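Local coordinates for protein indole-3-acetic acid-amido synthetase GH3.15 (Arabidopsis thaliana, PDB 6E1Q) that conjugates glutamine and possibly cysteine to the auxin precursor indole-3-butyric acid, and glutamine to the herbicide 2,4-DB, using ATP, at residues Leu20-Lys25 and Tyr416-His421; Gln56-Asn61 and Met354-Phe359; Gly303-Tyr308 and Gln554-Arg559; Val430-Asp435 and Tyr478-Glu483. All coordinates share one frame; numbering follows the deposited sequence.

Contact 1 (Leu20-Lys25 and Tyr416-His421); sequences LTTNVK and YNNAPH
N417 and N418, the central residues of a type II' turn that closes the β-hairpin of strands 404-416 and 419-427, grip T21 and T22. Three hydrogen bonds make up the polar part. The N418 backbone N donates to T21 O (2.9 Å). The side-chain ND2 of N418 reaches T22 O at 2.8 Å, almost straight (173°), in the carbonyl plane and on a lone pair. N417 ND2 meets T21 OG1 at 3.0 Å, with the hydroxyl oxygen within 2° of the amide plane; this amide also bonds to E18 OE1. T21 sets its hydroxyl between its own backbone N and carbonyl carbon (chi1 54°), where OG1 accepts from N417 while its own proton can serve L17 O or E18 O. A valine here would probably leave the N417 amide with E18 alone of these two partners and deprive L17 O and E18 O of the hydroxyl.

Apolar contacts lie beside these bonds. T21 CB rests 3.8 Å from A419 CB, and V24 CG2 approaches A419 CB at 3.9 Å. A third kind of contact is made at the edge of the Y416 ring, whose OH bonds to E18 OE2: T21 OG1 lies near the ring plane, 3.6 Å from Y416 CD2.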
loop_
_atom_site.group_PDB
_atom_site.type_symbol
_atom_site.label_atom_id
_atom_site.label_comp_id
_atom_site.label_asym_id
_atom_site.label_seq_id
_atom_site.Cartn_x
_atom_site.Cartn_y
_atom_site.Cartn_z
ATOM N N LEU A 20 7.041 -3.476 25.349
ATOM C CA LEU A 20 7.218 -2.373 24.408
ATOM C C LEU A 20 6.011 -1.448 24.369
ATOM O O LEU A 20 6.169 -0.248 24.146
ATOM C CB LEU A 20 7.487 -2.906 23.000
ATOM C CG LEU A 20 8.842 -3.583 22.789
ATOM C CD1 LEU A 20 8.923 -4.228 21.396
ATOM C CD2 LEU A 20 9.980 -2.600 22.978
ATOM N N THR A 21 4.804 -1.975 24.558
ATOM C CA THR A 21 3.598 -1.152 24.525
ATOM C C THR A 21 3.174 -0.672 25.909
ATOM O O THR A 21 2.153 0.015 26.031
ATOM C CB THR A 21 2.465 -1.928 23.859
ATOM O OG1 THR A 21 2.301 -3.192 24.517
ATOM C CG2 THR A 21 2.803 -2.173 22.385
ATOM N N THR A 22 3.934 -1.011 26.952
ATOM C CA THR A 22 3.643 -0.561 28.311
ATOM C C THR A 22 4.548 0.589 28.740
ATOM O O THR A 22 4.074 1.581 29.291
ATOM C CB THR A 22 3.770 -1.740 29.292
ATOM O OG1 THR A 22 2.793 -2.733 28.951
ATOM C CG2 THR A 22 3.571 -1.294 30.773
ATOM N N ASN A 23 5.842 0.486 28.469
ATOM C CA ASN A 23 6.806 1.509 28.874
ATOM C C ASN A 23 7.030 2.536 27.772
ATOM O O ASN A 23 8.160 2.863 27.407
ATOM C CB ASN A 23 8.107 0.840 29.282
ATOM C CG ASN A 23 7.883 -0.212 30.326
ATOM O OD1 ASN A 23 7.276 0.065 31.352
ATOM N ND2 ASN A 23 8.348 -1.431 30.071
ATOM N N VAL A 24 5.924 3.076 27.263
ATOM C CA VAL A 24 5.982 3.866 26.037
ATOM C C VAL A 24 6.731 5.176 26.273
ATOM O O VAL A 24 7.631 5.537 25.511
ATOM C CB VAL A 24 4.557 4.089 25.498
ATOM C CG1 VAL A 24 4.581 4.818 24.149
ATOM C CG2 VAL A 24 3.817 2.733 25.379
ATOM N N LYS A 25 6.394 5.888 27.350
ATOM C CA LYS A 25 7.009 7.190 27.598
ATOM C C LYS A 25 8.517 7.050 27.792
ATOM O O LYS A 25 9.305 7.798 27.195
ATOM C CB LYS A 25 6.324 7.858 28.810
ATOM C CG LYS A 25 6.823 9.266 29.105
ATOM C CD LYS A 25 5.872 10.307 28.475
ATOM C CE LYS A 25 6.458 11.724 28.432
ATOM N NZ LYS A 25 5.792 12.587 27.407
ATOM N N TYR A 416 -3.463 0.360 23.238
ATOM C CA TYR A 416 -3.059 -1.013 23.529
ATOM C C TYR A 416 -2.034 -0.918 24.647
ATOM O O TYR A 416 -0.931 -0.402 24.434
ATOM C CB TYR A 416 -2.480 -1.712 22.291
ATOM C CG TYR A 416 -2.170 -3.175 22.544
ATOM C CD1 TYR A 416 -3.136 -4.156 22.353
ATOM C CD2 TYR A 416 -0.919 -3.571 23.026
ATOM C CE1 TYR A 416 -2.864 -5.498 22.613
ATOM C CE2 TYR A 416 -0.634 -4.909 23.285
ATOM C CZ TYR A 416 -1.609 -5.864 23.080
ATOM O OH TYR A 416 -1.343 -7.185 23.349
ATOM N N ASN A 417 -2.406 -1.383 25.843
ATOM C CA ASN A 417 -1.691 -1.008 27.062
ATOM C C ASN A 417 -1.529 0.514 27.119
ATOM O O ASN A 417 -2.530 1.233 27.171
ATOM C CB ASN A 417 -0.352 -1.738 27.139
ATOM C CG ASN A 417 -0.528 -3.240 27.251
ATOM O OD1 ASN A 417 -1.382 -3.713 27.995
ATOM N ND2 ASN A 417 0.253 -3.996 26.483
ATOM N N ASN A 418 -0.300 1.034 27.100
ATOM C CA ASN A 418 -0.092 2.478 27.051
ATOM C C ASN A 418 0.247 3.002 25.661
ATOM O O ASN A 418 0.558 4.184 25.517
ATOM C CB ASN A 418 0.996 2.914 28.034
ATOM C CG ASN A 418 0.599 2.678 29.479
ATOM O OD1 ASN A 418 -0.549 2.894 29.855
ATOM N ND2 ASN A 418 1.549 2.255 30.297
ATOM N N ALA A 419 0.227 2.157 24.640
ATOM C CA ALA A 419 0.596 2.608 23.311
ATOM C C ALA A 419 -0.654 2.990 22.524
ATOM O O ALA A 419 -1.523 2.128 22.306
ATOM C CB ALA A 419 1.375 1.513 22.581
ATOM N N PRO A 420 -0.781 4.232 22.064
ATOM C CA PRO A 420 -1.923 4.601 21.214
ATOM C C PRO A 420 -1.993 3.787 19.929
ATOM O O PRO A 420 -0.972 3.470 19.302
ATOM C CB PRO A 420 -1.665 6.079 20.896
ATOM C CG PRO A 420 -0.697 6.549 21.926
ATOM C CD PRO A 420 0.130 5.366 22.303
ATOM N N HIS A 421 -3.217 3.471 19.519
ATOM C CA HIS A 421 -3.431 2.867 18.219
ATOM C C HIS A 421 -4.317 3.781 17.378
ATOM O O HIS A 421 -5.112 4.572 17.903
ATOM C CB HIS A 421 -4.002 1.429 18.309
ATOM C CG HIS A 421 -5.266 1.284 19.109
ATOM N ND1 HIS A 421 -6.490 1.741 18.666
ATOM C CD2 HIS A 421 -5.511 0.630 20.273
ATOM C CE1 HIS A 421 -7.424 1.418 19.543
ATOM N NE2 HIS A 421 -6.857 0.743 20.529
#

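Contact 2 (Gln56-Asn61 and Met354-Phe359); sequences QNFKKN and MGYFEF
K59 and E358 face each other from opposite directions and join helix 55-61 to strand 356-361, an element of antiparallel β-structure in the region of the GH3 central domain. The axes of segments 56-61 and 356-359 come no closer than 13.0 Å, so side chains alone span the gap. The K59-E358 salt bridge is the one hydrogen-bonded pair between the two segments: K59 NZ meets E358 OE2 at 2.8 Å on the anti side of the carboxylate, 16° out of its plane. A bend at chi2 (-117°) swings the lysine chain toward the strand. D381 forms a second salt bridge with K59 and R403 one with E358 OE2, which makes a network of alternating charges that probably steadies both groups.

Beside it, F58 runs past E358 in the opposite direction, its ring edge facing the carboxylate with CE2 3.7 Å from E358 OE1. L32 and L36 of helix 24-38 pack on the same phenylalanine. Its ring also meets that of Y356 obliquely, the planes nearly perpendicular (88°), and F58 CE2 comes to 4.0 Å from Y356 CE2.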
loop_
_atom_site.group_PDB
_atom_site.type_symbol
_atom_site.label_atom_id
_atom_site.label_comp_id
_atom_site.label_asym_id
_atom_site.label_seq_id
_atom_site.Cartn_x
_atom_site.Cartn_y
_atom_site.Cartn_z
ATOM N N GLN A 56 13.740 19.409 25.213
ATOM C CA GLN A 56 13.165 20.743 25.069
ATOM C C GLN A 56 13.905 21.565 24.020
ATOM O O GLN A 56 13.280 22.301 23.247
ATOM C CB GLN A 56 13.145 21.461 26.419
ATOM C CG GLN A 56 11.886 22.296 26.640
ATOM C CD GLN A 56 10.630 21.653 26.047
ATOM O OE1 GLN A 56 10.350 20.470 26.265
ATOM N NE2 GLN A 56 9.877 22.434 25.278
ATOM N N ASN A 57 15.232 21.464 23.974
ATOM C CA ASN A 57 15.964 22.109 22.891
ATOM C C ASN A 57 15.606 21.496 21.542
ATOM O O ASN A 57 15.560 22.199 20.525
ATOM C CB ASN A 57 17.466 22.017 23.144
ATOM C CG ASN A 57 17.959 23.107 24.075
ATOM O OD1 ASN A 57 17.660 24.283 23.879
ATOM N ND2 ASN A 57 18.716 22.720 25.098
ATOM N N PHE A 58 15.348 20.187 21.516
ATOM C CA PHE A 58 14.883 19.534 20.300
ATOM C C PHE A 58 13.590 20.175 19.811
ATOM O O PHE A 58 13.498 20.613 18.659
ATOM C CB PHE A 58 14.716 18.036 20.580
ATOM C CG PHE A 58 14.088 17.249 19.456
ATOM C CD1 PHE A 58 14.867 16.704 18.450
ATOM C CD2 PHE A 58 12.726 16.986 19.455
ATOM C CE1 PHE A 58 14.297 15.959 17.440
ATOM C CE2 PHE A 58 12.151 16.240 18.444
ATOM C CZ PHE A 58 12.939 15.707 17.450
ATOM N N LYS A 59 12.596 20.292 20.701
ATOM C CA LYS A 59 11.286 20.803 20.303
ATOM C C LYS A 59 11.355 22.262 19.889
ATOM O O LYS A 59 10.635 22.677 18.975
ATOM C CB LYS A 59 10.277 20.615 21.441
ATOM C CG LYS A 59 10.019 19.152 21.835
ATOM C CD LYS A 59 8.561 18.747 21.580
ATOM C CE LYS A 59 8.253 17.332 22.072
ATOM N NZ LYS A 59 7.026 16.741 21.422
ATOM N N LYS A 60 12.231 23.044 20.525
ATOM C CA LYS A 60 12.359 24.464 20.233
ATOM C C LYS A 60 13.133 24.728 18.941
ATOM O O LYS A 60 12.735 25.586 18.149
ATOM C CB LYS A 60 13.038 25.171 21.408
ATOM C CG LYS A 60 12.853 26.682 21.431
ATOM C CD LYS A 60 14.180 27.431 21.520
ATOM C CE LYS A 60 15.094 26.863 22.600
ATOM N NZ LYS A 60 16.512 27.308 22.428
ATOM N N ASN A 61 14.233 24.008 18.700
ATOM C CA ASN A 61 15.187 24.429 17.675
ATOM C C ASN A 61 15.151 23.616 16.387
ATOM O O ASN A 61 15.650 24.097 15.366
ATOM C CB ASN A 61 16.619 24.381 18.217
ATOM C CG ASN A 61 16.865 25.414 19.284
ATOM O OD1 ASN A 61 16.154 26.417 19.364
ATOM N ND2 ASN A 61 17.881 25.184 20.108
ATOM N N MET A 354 10.805 2.027 17.424
ATOM C CA MET A 354 11.144 2.134 16.006
ATOM C C MET A 354 11.511 3.552 15.583
ATOM O O MET A 354 11.938 3.752 14.443
ATOM C CB MET A 354 9.982 1.628 15.148
ATOM C CG MET A 354 9.558 0.210 15.509
ATOM S SD MET A 354 10.951 -0.955 15.405
ATOM C CE MET A 354 11.234 -0.917 13.632
ATOM N N GLY A 355 11.375 4.520 16.472
ATOM C CA GLY A 355 11.627 5.911 16.155
ATOM C C GLY A 355 10.979 6.780 17.202
ATOM O O GLY A 355 10.270 6.299 18.078
ATOM N N TYR A 356 11.268 8.076 17.126
ATOM C CA TYR A 356 10.617 9.064 17.982
ATOM C C TYR A 356 9.474 9.687 17.197
ATOM O O TYR A 356 9.694 10.256 16.121
ATOM C CB TYR A 356 11.590 10.147 18.457
ATOM C CG TYR A 356 10.971 11.105 19.465
ATOM C CD1 TYR A 356 10.772 10.719 20.787
ATOM C CD2 TYR A 356 10.566 12.384 19.088
ATOM C CE1 TYR A 356 10.204 11.581 21.706
ATOM C CE2 TYR A 356 9.989 13.257 20.005
ATOM C CZ TYR A 356 9.815 12.848 21.317
ATOM O OH TYR A 356 9.249 13.694 22.249
ATOM N N PHE A 357 8.264 9.590 17.742
ATOM C CA PHE A 357 7.038 9.857 17.000
ATOM C C PHE A 357 6.309 11.040 17.613
ATOM O O PHE A 357 5.899 10.986 18.777
ATOM C CB PHE A 357 6.125 8.631 16.996
ATOM C CG PHE A 357 6.748 7.405 16.393
ATOM C CD1 PHE A 357 6.982 7.334 15.031
ATOM C CD2 PHE A 357 7.079 6.321 17.178
ATOM C CE1 PHE A 357 7.553 6.208 14.473
ATOM C CE2 PHE A 357 7.628 5.198 16.630
ATOM C CZ PHE A 357 7.878 5.143 15.269
ATOM N N GLU A 358 6.138 12.097 16.833
ATOM C CA GLU A 358 5.269 13.205 17.198
ATOM C C GLU A 358 4.073 13.240 16.261
ATOM O O GLU A 358 4.017 12.533 15.250
ATOM C CB GLU A 358 6.026 14.535 17.162
ATOM C CG GLU A 358 7.154 14.616 18.183
ATOM C CD GLU A 358 8.024 15.835 17.966
ATOM O OE1 GLU A 358 8.782 15.853 16.970
ATOM O OE2 GLU A 358 7.947 16.775 18.786
ATOM N N PHE A 359 3.096 14.071 16.603
ATOM C CA PHE A 359 1.849 14.071 15.848
ATOM C C PHE A 359 1.358 15.495 15.688
ATOM O O PHE A 359 1.169 16.215 16.672
ATOM C CB PHE A 359 0.801 13.181 16.513
ATOM C CG PHE A 359 1.185 11.733 16.478
ATOM C CD1 PHE A 359 1.993 11.197 17.470
ATOM C CD2 PHE A 359 0.837 10.936 15.395
ATOM C CE1 PHE A 359 2.407 9.877 17.406
ATOM C CE2 PHE A 359 1.234 9.618 15.332
ATOM C CZ PHE A 359 2.021 9.091 16.346
#

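Contact 3 (Gly303-Tyr308 and Gln554-Arg559); sequences GTMAQY and QYKTPR
The hydroxyl OG1 of T304 is held by two nitrogens of R559 and a water. R559 NE donates to T304 OG1 at 2.7 Å, with the oxygen tilted 27° from the guanidinium plane, and R559 NH2 adds a weak bond to it. The same NH2 bonds to T304 O at 3.1 Å, in the guanidinium plane but above the plane of the carbonyl, a side-on grip. The water, 2.7 Å from T304 OG1, donates to T557 O. With OG1 opposite the backbone N (chi1 -170°), T304 holds its hydroxyl beside its own carbonyl, which lets one guanidinium reach both oxygens.

Y308 comes at the arginine from the opposite direction, obliquely, its ring 17° from the guanidinium plane, and Y308 CE2 is 3.6 Å from R559 NH2. A second water links Y308 OH to T557 N. M305 CE touches K556 CG at 3.7 Å.

The two loops join the N-terminal and C-terminal GH3 regions, with the K556 side chain about 4 Å from that of the ATP-binding S98. D464 on strand 461-470 forms a salt bridge with R559 and a hydrogen bond with T557, while helix 220-243 packs on Y308 and helix 441-452 on T304 and R559.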
loop_
_atom_site.group_PDB
_atom_site.type_symbol
_atom_site.label_atom_id
_atom_site.label_comp_id
_atom_site.label_asym_id
_atom_site.label_seq_id
_atom_site.Cartn_x
_atom_site.Cartn_y
_atom_site.Cartn_z
ATOM N N GLY A 303 -7.473 2.903 3.467
ATOM C CA GLY A 303 -7.364 4.064 2.599
ATOM C C GLY A 303 -7.966 3.773 1.237
ATOM O O GLY A 303 -9.047 3.191 1.127
ATOM N N THR A 304 -7.242 4.162 0.181
ATOM C CA THR A 304 -7.710 3.909 -1.179
ATOM C C THR A 304 -7.933 2.422 -1.426
ATOM O O THR A 304 -8.831 2.046 -2.188
ATOM C CB THR A 304 -6.715 4.480 -2.201
ATOM O OG1 THR A 304 -7.288 4.428 -3.523
ATOM C CG2 THR A 304 -5.368 3.703 -2.165
ATOM N N MET A 305 -7.173 1.558 -0.745
ATOM C CA MET A 305 -7.291 0.129 -0.997
ATOM C C MET A 305 -8.561 -0.463 -0.407
ATOM O O MET A 305 -8.942 -1.577 -0.791
ATOM C CB MET A 305 -6.074 -0.615 -0.449
ATOM C CG MET A 305 -4.770 -0.301 -1.198
ATOM S SD MET A 305 -4.982 -0.626 -2.983
ATOM C CE MET A 305 -3.653 0.368 -3.659
ATOM N N ALA A 306 -9.214 0.240 0.524
ATOM C CA ALA A 306 -10.470 -0.269 1.077
ATOM C C ALA A 306 -11.516 -0.504 -0.000
ATOM O O ALA A 306 -12.429 -1.314 0.202
ATOM C CB ALA A 306 -11.026 0.695 2.135
ATOM N N GLN A 307 -11.390 0.176 -1.145
ATOM C CA GLN A 307 -12.363 0.043 -2.221
ATOM C C GLN A 307 -12.416 -1.372 -2.786
ATOM O O GLN A 307 -13.462 -1.793 -3.288
ATOM C CB GLN A 307 -12.032 1.022 -3.348
ATOM C CG GLN A 307 -12.205 2.499 -2.969
ATOM C CD GLN A 307 -13.667 2.888 -2.714
ATOM O OE1 GLN A 307 -14.585 2.453 -3.431
ATOM N NE2 GLN A 307 -13.883 3.719 -1.698
ATOM N N TYR A 308 -11.305 -2.105 -2.739
ATOM C CA TYR A 308 -11.204 -3.420 -3.354
ATOM C C TYR A 308 -11.610 -4.544 -2.418
ATOM O O TYR A 308 -11.597 -5.711 -2.827
ATOM C CB TYR A 308 -9.776 -3.652 -3.849
ATOM C CG TYR A 308 -9.315 -2.542 -4.777
ATOM C CD1 TYR A 308 -9.692 -2.526 -6.115
ATOM C CD2 TYR A 308 -8.532 -1.478 -4.296
ATOM C CE1 TYR A 308 -9.288 -1.479 -6.962
ATOM C CE2 TYR A 308 -8.111 -0.434 -5.130
ATOM C CZ TYR A 308 -8.494 -0.434 -6.454
ATOM O OH TYR A 308 -8.085 0.603 -7.271
ATOM N N GLN A 554 4.395 -0.996 -7.178
ATOM C CA GLN A 554 3.903 0.118 -6.395
ATOM C C GLN A 554 2.721 0.796 -7.064
ATOM O O GLN A 554 2.233 1.806 -6.556
ATOM C CB GLN A 554 5.037 1.115 -6.138
ATOM C CG GLN A 554 6.078 0.612 -5.124
ATOM C CD GLN A 554 7.394 1.404 -5.146
ATOM O OE1 GLN A 554 8.015 1.582 -6.195
ATOM N NE2 GLN A 554 7.822 1.868 -3.978
ATOM N N TYR A 555 2.234 0.259 -8.183
ATOM C CA TYR A 555 1.162 0.940 -8.901
ATOM C C TYR A 555 -0.139 0.900 -8.105
ATOM O O TYR A 555 -0.543 -0.153 -7.598
ATOM C CB TYR A 555 0.935 0.323 -10.282
ATOM C CG TYR A 555 -0.188 1.020 -11.020
ATOM C CD1 TYR A 555 0.071 2.142 -11.814
ATOM C CD2 TYR A 555 -1.507 0.584 -10.899
ATOM C CE1 TYR A 555 -0.965 2.805 -12.485
ATOM C CE2 TYR A 555 -2.542 1.237 -11.561
ATOM C CZ TYR A 555 -2.263 2.349 -12.356
ATOM O OH TYR A 555 -3.289 3.009 -13.023
ATOM N N LYS A 556 -0.797 2.055 -8.010
ATOM C CA LYS A 556 -2.160 2.157 -7.514
ATOM C C LYS A 556 -2.961 2.972 -8.509
ATOM O O LYS A 556 -2.446 3.922 -9.102
ATOM C CB LYS A 556 -2.240 2.844 -6.137
ATOM C CG LYS A 556 -1.079 2.578 -5.201
ATOM C CD LYS A 556 -1.252 3.386 -3.919
ATOM C CE LYS A 556 0.070 3.654 -3.239
ATOM N NZ LYS A 556 0.077 3.199 -1.830
ATOM N N THR A 557 -4.223 2.616 -8.677
ATOM C CA THR A 557 -5.081 3.451 -9.505
ATOM C C THR A 557 -5.153 4.859 -8.926
ATOM O O THR A 557 -5.608 5.027 -7.786
ATOM C CB THR A 557 -6.480 2.851 -9.615
ATOM O OG1 THR A 557 -6.382 1.530 -10.171
ATOM C CG2 THR A 557 -7.340 3.717 -10.526
ATOM N N PRO A 558 -4.672 5.879 -9.632
ATOM C CA PRO A 558 -4.816 7.248 -9.116
ATOM C C PRO A 558 -6.288 7.620 -9.095
ATOM O O PRO A 558 -7.042 7.272 -10.007
ATOM C CB PRO A 558 -4.038 8.096 -10.129
ATOM C CG PRO A 558 -4.192 7.324 -11.413
ATOM C CD PRO A 558 -4.203 5.856 -11.030
ATOM N N ARG A 559 -6.705 8.312 -8.046
ATOM C CA ARG A 559 -8.122 8.638 -7.914
ATOM C C ARG A 559 -8.532 9.888 -8.688
ATOM O O ARG A 559 -9.727 10.177 -8.782
ATOM C CB ARG A 559 -8.485 8.787 -6.445
ATOM C CG ARG A 559 -8.311 7.509 -5.666
ATOM C CD ARG A 559 -8.866 6.313 -6.423
ATOM N NE ARG A 559 -8.933 5.125 -5.574
ATOM C CZ ARG A 559 -9.337 3.924 -5.985
ATOM N NH1 ARG A 559 -9.709 3.725 -7.249
ATOM N NH2 ARG A 559 -9.380 2.918 -5.125
HETATM O O HOH W 1 -5.722 3.602 -5.506
HETATM O O HOH W 2 -5.430 0.856 -6.657
#

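Contact 4 (Val430-Asp435 and Tyr478-Glu483); sequences VVLSID and YVIYWE
L432 and I434 close on the ring of Y478, packing the classic β-bulge of strand 430-432, where V431 and L432 both face T439, against strand 477-485 of the four-stranded mixed sheet. No hydrogen bond crosses between the two segments; apolar side chains do the joining.

The tight part is the Y478 ring. L432 CD1 sits over one face in a CH-π contact, 4.0 Å from the ring centroid and 20° off its normal. The ring is turned so that its plane nearly contains the tyrosine's own CA (chi2 -3°), which offers that face to the leucine. I434 meets the ring at its edge instead, with CG1 3.8 Å from Y478 CE1. Beyond the ring, Y478 OH bonds to T439 OG1 and D437 OD2, and the ring of Y515 meets that of Y478. An alanine in place of the tyrosine would probably take away the ring face that L432 packs on and leave the T439 hydroxyl and D437 carboxylate without this mate.

The contact loosens away from the ring. Toward the rest of strand 477-485, L432 CD1 comes no nearer than 4.4 Å to I480 CD1. On the other flank S433 points its CB away from the strand, and beyond I434 the chain runs on to the solvent-exposed D435, which takes no part. Over the ring itself the leucine spreads along a single face, its CB lying 3.7 Å from Y478 CZ.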
loop_
_atom_site.group_PDB
_atom_site.type_symbol
_atom_site.label_atom_id
_atom_site.label_comp_id
_atom_site.label_asym_id
_atom_site.label_seq_id
_atom_site.Cartn_x
_atom_site.Cartn_y
_atom_site.Cartn_z
ATOM N N VAL A 430 -5.416 16.862 -2.264
ATOM C CA VAL A 430 -6.477 17.366 -3.125
ATOM C C VAL A 430 -6.439 16.574 -4.426
ATOM O O VAL A 430 -5.393 16.482 -5.075
ATOM C CB VAL A 430 -6.301 18.872 -3.381
ATOM C CG1 VAL A 430 -7.374 19.384 -4.339
ATOM C CG2 VAL A 430 -6.325 19.641 -2.072
ATOM N N VAL A 431 -7.567 15.975 -4.800
ATOM C CA VAL A 431 -7.659 15.261 -6.067
ATOM C C VAL A 431 -8.512 15.996 -7.101
ATOM O O VAL A 431 -8.314 15.778 -8.308
ATOM C CB VAL A 431 -8.182 13.821 -5.875
ATOM C CG1 VAL A 431 -7.274 13.030 -4.941
ATOM C CG2 VAL A 431 -9.605 13.830 -5.354
ATOM N N LEU A 432 -9.439 16.856 -6.683
ATOM C CA LEU A 432 -10.279 17.581 -7.626
ATOM C C LEU A 432 -10.470 19.019 -7.165
ATOM O O LEU A 432 -10.652 19.279 -5.971
ATOM C CB LEU A 432 -11.648 16.903 -7.793
ATOM C CG LEU A 432 -11.619 15.505 -8.398
ATOM C CD1 LEU A 432 -12.983 14.791 -8.168
ATOM C CD2 LEU A 432 -11.240 15.571 -9.872
ATOM N N SER A 433 -10.439 19.945 -8.126
ATOM C CA SER A 433 -10.625 21.366 -7.835
ATOM C C SER A 433 -11.032 22.084 -9.114
ATOM O O SER A 433 -10.223 22.206 -10.037
ATOM C CB SER A 433 -9.358 21.984 -7.265
ATOM O OG SER A 433 -9.578 23.368 -7.058
ATOM N N ILE A 434 -12.271 22.563 -9.164
ATOM C CA ILE A 434 -12.670 23.433 -10.265
ATOM C C ILE A 434 -12.131 24.842 -10.048
ATOM O O ILE A 434 -11.464 25.405 -10.925
ATOM C CB ILE A 434 -14.199 23.413 -10.430
ATOM C CG1 ILE A 434 -14.640 22.019 -10.871
ATOM C CG2 ILE A 434 -14.648 24.484 -11.424
ATOM C CD1 ILE A 434 -16.105 21.794 -10.819
ATOM N N ASP A 435 -12.383 25.423 -8.874
ATOM C CA ASP A 435 -11.724 26.671 -8.513
ATOM C C ASP A 435 -11.387 26.664 -7.028
ATOM O O ASP A 435 -10.273 26.277 -6.649
ATOM C CB ASP A 435 -12.601 27.878 -8.876
ATOM C CG ASP A 435 -12.143 29.171 -8.208
ATOM O OD1 ASP A 435 -10.962 29.543 -8.391
ATOM O OD2 ASP A 435 -12.974 29.826 -7.533
ATOM N N TYR A 478 -17.324 17.916 -11.969
ATOM C CA TYR A 478 -16.550 16.703 -11.775
ATOM C C TYR A 478 -17.033 15.605 -12.707
ATOM O O TYR A 478 -18.235 15.447 -12.942
ATOM C CB TYR A 478 -16.662 16.200 -10.339
ATOM C CG TYR A 478 -16.040 17.073 -9.280
ATOM C CD1 TYR A 478 -15.350 18.230 -9.605
ATOM C CD2 TYR A 478 -16.147 16.728 -7.938
ATOM C CE1 TYR A 478 -14.786 19.019 -8.616
ATOM C CE2 TYR A 478 -15.582 17.498 -6.954
ATOM C CZ TYR A 478 -14.910 18.644 -7.293
ATOM O OH TYR A 478 -14.358 19.416 -6.301
ATOM N N VAL A 479 -16.080 14.830 -13.212
ATOM C CA VAL A 479 -16.330 13.605 -13.959
ATOM C C VAL A 479 -15.745 12.446 -13.158
ATOM O O VAL A 479 -14.537 12.434 -12.882
ATOM C CB VAL A 479 -15.688 13.663 -15.357
ATOM C CG1 VAL A 479 -15.784 12.309 -16.027
ATOM C CG2 VAL A 479 -16.344 14.734 -16.213
ATOM N N ILE A 480 -16.582 11.467 -12.805
ATOM C CA ILE A 480 -16.121 10.230 -12.170
ATOM C C ILE A 480 -16.272 9.069 -13.151
ATOM O O ILE A 480 -17.373 8.805 -13.650
ATOM C CB ILE A 480 -16.875 9.944 -10.861
ATOM C CG1 ILE A 480 -17.165 11.243 -10.115
ATOM C CG2 ILE A 480 -16.073 8.983 -9.993
ATOM C CD1 ILE A 480 -15.948 11.898 -9.504
ATOM N N TYR A 481 -15.171 8.357 -13.415
ATOM C CA TYR A 481 -15.194 7.174 -14.275
ATOM C C TYR A 481 -15.418 5.922 -13.425
ATOM O O TYR A 481 -14.633 5.634 -12.519
ATOM C CB TYR A 481 -13.892 7.040 -15.073
ATOM C CG TYR A 481 -13.580 8.221 -15.972
ATOM C CD1 TYR A 481 -14.092 8.297 -17.263
ATOM C CD2 TYR A 481 -12.773 9.264 -15.524
ATOM C CE1 TYR A 481 -13.812 9.393 -18.089
ATOM C CE2 TYR A 481 -12.486 10.358 -16.338
ATOM C CZ TYR A 481 -13.004 10.409 -17.615
ATOM O OH TYR A 481 -12.709 11.489 -18.397
ATOM N N TRP A 482 -16.453 5.156 -13.750
ATOM C CA TRP A 482 -16.832 3.956 -13.013
ATOM C C TRP A 482 -16.698 2.747 -13.931
ATOM O O TRP A 482 -17.327 2.699 -14.993
ATOM C CB TRP A 482 -18.276 4.058 -12.499
ATOM C CG TRP A 482 -18.419 4.725 -11.154
ATOM C CD1 TRP A 482 -17.505 5.511 -10.531
ATOM C CD2 TRP A 482 -19.545 4.641 -10.274
ATOM N NE1 TRP A 482 -17.990 5.934 -9.317
ATOM C CE2 TRP A 482 -19.239 5.408 -9.131
ATOM C CE3 TRP A 482 -20.780 3.992 -10.341
ATOM C CZ2 TRP A 482 -20.116 5.540 -8.061
ATOM C CZ3 TRP A 482 -21.660 4.122 -9.271
ATOM C CH2 TRP A 482 -21.317 4.881 -8.146
ATOM N N GLU A 483 -15.896 1.769 -13.526
ATOM C CA GLU A 483 -15.876 0.484 -14.220
ATOM C C GLU A 483 -16.703 -0.508 -13.413
ATOM O O GLU A 483 -16.371 -0.803 -12.261
ATOM C CB GLU A 483 -14.457 -0.041 -14.421
ATOM C CG GLU A 483 -14.457 -1.374 -15.159
ATOM C CD GLU A 483 -13.073 -1.854 -15.537
ATOM O OE1 GLU A 483 -12.214 -1.006 -15.871
ATOM O OE2 GLU A 483 -12.858 -3.088 -15.513
#

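How the contacts relate
Contacts 1 and 2 each join the N-terminal region to the β-structure of the central region; their centres are about 18 Å apart, and contact 2 is nested within the chain loop closed by contact 1. Contact 3 joins the N-terminal to the C-terminal region, and contact 4, about 15 Å from it by their centres and nested within its loop, packs strand 430-432 on a C-terminal sheet. Contact 1 is partly buried and the other three are buried, with contact 3 nearest the centre of the chain. Chemistry follows place: contact 1 uses neutral amide, hydroxyl and backbone bonds, contact 2 a salt bridge beside aromatic rings, contact 3 an arginine clasp and waters close to the ATP site, and contact 4 apolar packing alone.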